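Local coordinates for adhesion G-protein coupled receptor G6 (Danio rerio, PDB 6V55) that is an adhesion G-protein coupled receptor whose calcium-binding extracellular region probably serves cell adhesion and signalling in myelination, at residues T130-V134 and L248-A252. Sequence-based numbering, arbitrary orientation.
Sequences TILRV and LLQIA
Arg133 and Gln250 form a single antiparallel beta bridge, their CA atoms 4.0 Å apart. Two backbone hydrogen bonds flank the pair: Ile251 N gives to Leu132 O at 2.9 Å, and Val134 N gives to Leu249 O at 2.8 Å, both nearly straight. The segments then diverge, their end-to-end directions differing by 109°, and pairing stops there.

Side-chain contacts fall on two sides. The Leu248 chi1 of -154° swings CG away from the backbone N and brings its isobutyl end up to Arg133: alkyl CG packs over one face of the charged guanidinium, toward its rim, Leu248 CD1 touches Arg133 NH1 at 3.4 Å, and CD2 lies against Arg133 CB. Leu248 CD2 also meets Ile131 CG2, 4.1 Å away, the two side chains crossing at about a right angle. On the buried side, Val134 CG2 packs on Leu249 CB at 3.8 Å, and Leu132 CB meets Ile251 CB. Trp304 touches Val134 and Ile251, while Phe273 and Leu275 pack on Leu249.

Strand 248-251 is an outermost strand of an antiparallel sheet, hydrogen-bonded through its backbone to Thr165 and Ser167 of strand 161-167. The bridge attaches segment 130-134 to that edge, within the pentraxin-type beta-sandwich (concanavalin-like jelly roll).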
loop_
_atom_site.group_PDB
_atom_site.type_symbol
_atom_site.label_atom_id
_atom_site.label_comp_id
_atom_site.label_asym_id
_atom_site.label_seq_id
_atom_site.Cartn_x
_atom_site.Cartn_y
_atom_site.Cartn_z
ATOM N N THR A 130 9.862 3.405 -44.658
ATOM C CA THR A 130 9.182 3.729 -43.402
ATOM C C THR A 130 7.707 3.392 -43.638
ATOM O O THR A 130 6.847 4.260 -43.822
ATOM C CB THR A 130 9.379 5.187 -42.969
ATOM O OG1 THR A 130 8.432 5.521 -41.941
ATOM C CG2 THR A 130 9.257 6.131 -44.133
ATOM N N ILE A 131 7.431 2.091 -43.650
ATOM C CA ILE A 131 6.141 1.553 -44.055
ATOM C C ILE A 131 5.274 1.415 -42.815
ATOM O O ILE A 131 5.655 0.754 -41.844
ATOM C CB ILE A 131 6.317 0.206 -44.778
ATOM C CG1 ILE A 131 7.089 0.403 -46.088
ATOM C CG2 ILE A 131 4.973 -0.450 -45.077
ATOM C CD1 ILE A 131 8.478 -0.181 -46.076
ATOM N N LEU A 132 4.102 2.037 -42.849
ATOM C CA LEU A 132 3.155 2.017 -41.736
ATOM C C LEU A 132 1.946 1.210 -42.204
ATOM O O LEU A 132 0.947 1.753 -42.688
ATOM C CB LEU A 132 2.778 3.434 -41.313
ATOM C CG LEU A 132 3.792 4.162 -40.428
ATOM C CD1 LEU A 132 4.858 4.890 -41.223
ATOM C CD2 LEU A 132 3.064 5.138 -39.551
ATOM N N ARG A 133 2.056 -0.110 -42.063
ATOM C CA ARG A 133 1.185 -1.050 -42.744
ATOM C C ARG A 133 0.291 -1.805 -41.774
ATOM O O ARG A 133 0.543 -1.871 -40.568
ATOM C CB ARG A 133 1.995 -2.073 -43.540
ATOM C CG ARG A 133 3.042 -2.787 -42.716
ATOM C CD ARG A 133 3.513 -4.091 -43.372
ATOM N NE ARG A 133 2.490 -5.140 -43.461
ATOM C CZ ARG A 133 2.586 -6.198 -44.270
ATOM N NH1 ARG A 133 3.650 -6.321 -45.055
ATOM N NH2 ARG A 133 1.624 -7.124 -44.317
ATOM N N VAL A 134 -0.779 -2.363 -42.346
ATOM C CA VAL A 134 -1.504 -3.451 -41.705
ATOM C C VAL A 134 -0.541 -4.619 -41.521
ATOM O O VAL A 134 0.288 -4.902 -42.398
ATOM C CB VAL A 134 -2.741 -3.804 -42.551
ATOM C CG1 VAL A 134 -3.539 -4.955 -41.968
ATOM C CG2 VAL A 134 -3.635 -2.579 -42.652
ATOM N N LEU A 248 -0.859 -5.569 -49.328
ATOM C CA LEU A 248 -0.233 -4.710 -48.329
ATOM C C LEU A 248 -1.011 -3.402 -48.275
ATOM O O LEU A 248 -0.891 -2.561 -49.179
ATOM C CB LEU A 248 1.232 -4.467 -48.684
ATOM C CG LEU A 248 2.211 -4.144 -47.555
ATOM C CD1 LEU A 248 3.602 -4.603 -47.960
ATOM C CD2 LEU A 248 2.244 -2.657 -47.210
ATOM N N LEU A 249 -1.784 -3.215 -47.210
ATOM C CA LEU A 249 -2.481 -1.956 -46.986
ATOM C C LEU A 249 -1.634 -1.113 -46.047
ATOM O O LEU A 249 -1.182 -1.613 -45.012
ATOM C CB LEU A 249 -3.875 -2.184 -46.400
ATOM C CG LEU A 249 -4.633 -0.931 -45.962
ATOM C CD1 LEU A 249 -4.817 0.004 -47.134
ATOM C CD2 LEU A 249 -5.970 -1.300 -45.367
ATOM N N GLN A 250 -1.419 0.158 -46.411
ATOM C CA GLN A 250 -0.577 1.040 -45.615
ATOM C C GLN A 250 -1.132 2.455 -45.572
ATOM O O GLN A 250 -1.867 2.890 -46.464
ATOM C CB GLN A 250 0.851 1.099 -46.146
ATOM C CG GLN A 250 0.965 1.572 -47.556
ATOM C CD GLN A 250 2.382 1.529 -48.031
ATOM O OE1 GLN A 250 3.256 2.202 -47.471
ATOM N NE2 GLN A 250 2.633 0.728 -49.062
ATOM N N ILE A 251 -0.747 3.163 -44.501
ATOM C CA ILE A 251 -1.035 4.583 -44.342
ATOM C C ILE A 251 -0.193 5.350 -45.349
ATOM O O ILE A 251 0.981 5.010 -45.566
ATOM C CB ILE A 251 -0.742 5.003 -42.889
ATOM C CG1 ILE A 251 -1.495 4.087 -41.911
ATOM C CG2 ILE A 251 -1.017 6.488 -42.628
ATOM C CD1 ILE A 251 -2.912 4.473 -41.648
ATOM N N ALA A 252 -0.808 6.364 -45.988
ATOM C CA ALA A 252 -0.285 7.168 -47.094
ATOM C C ALA A 252 0.175 6.264 -48.221
ATOM O O ALA A 252 -0.653 5.722 -48.954
ATOM C CB ALA A 252 0.843 8.100 -46.646
#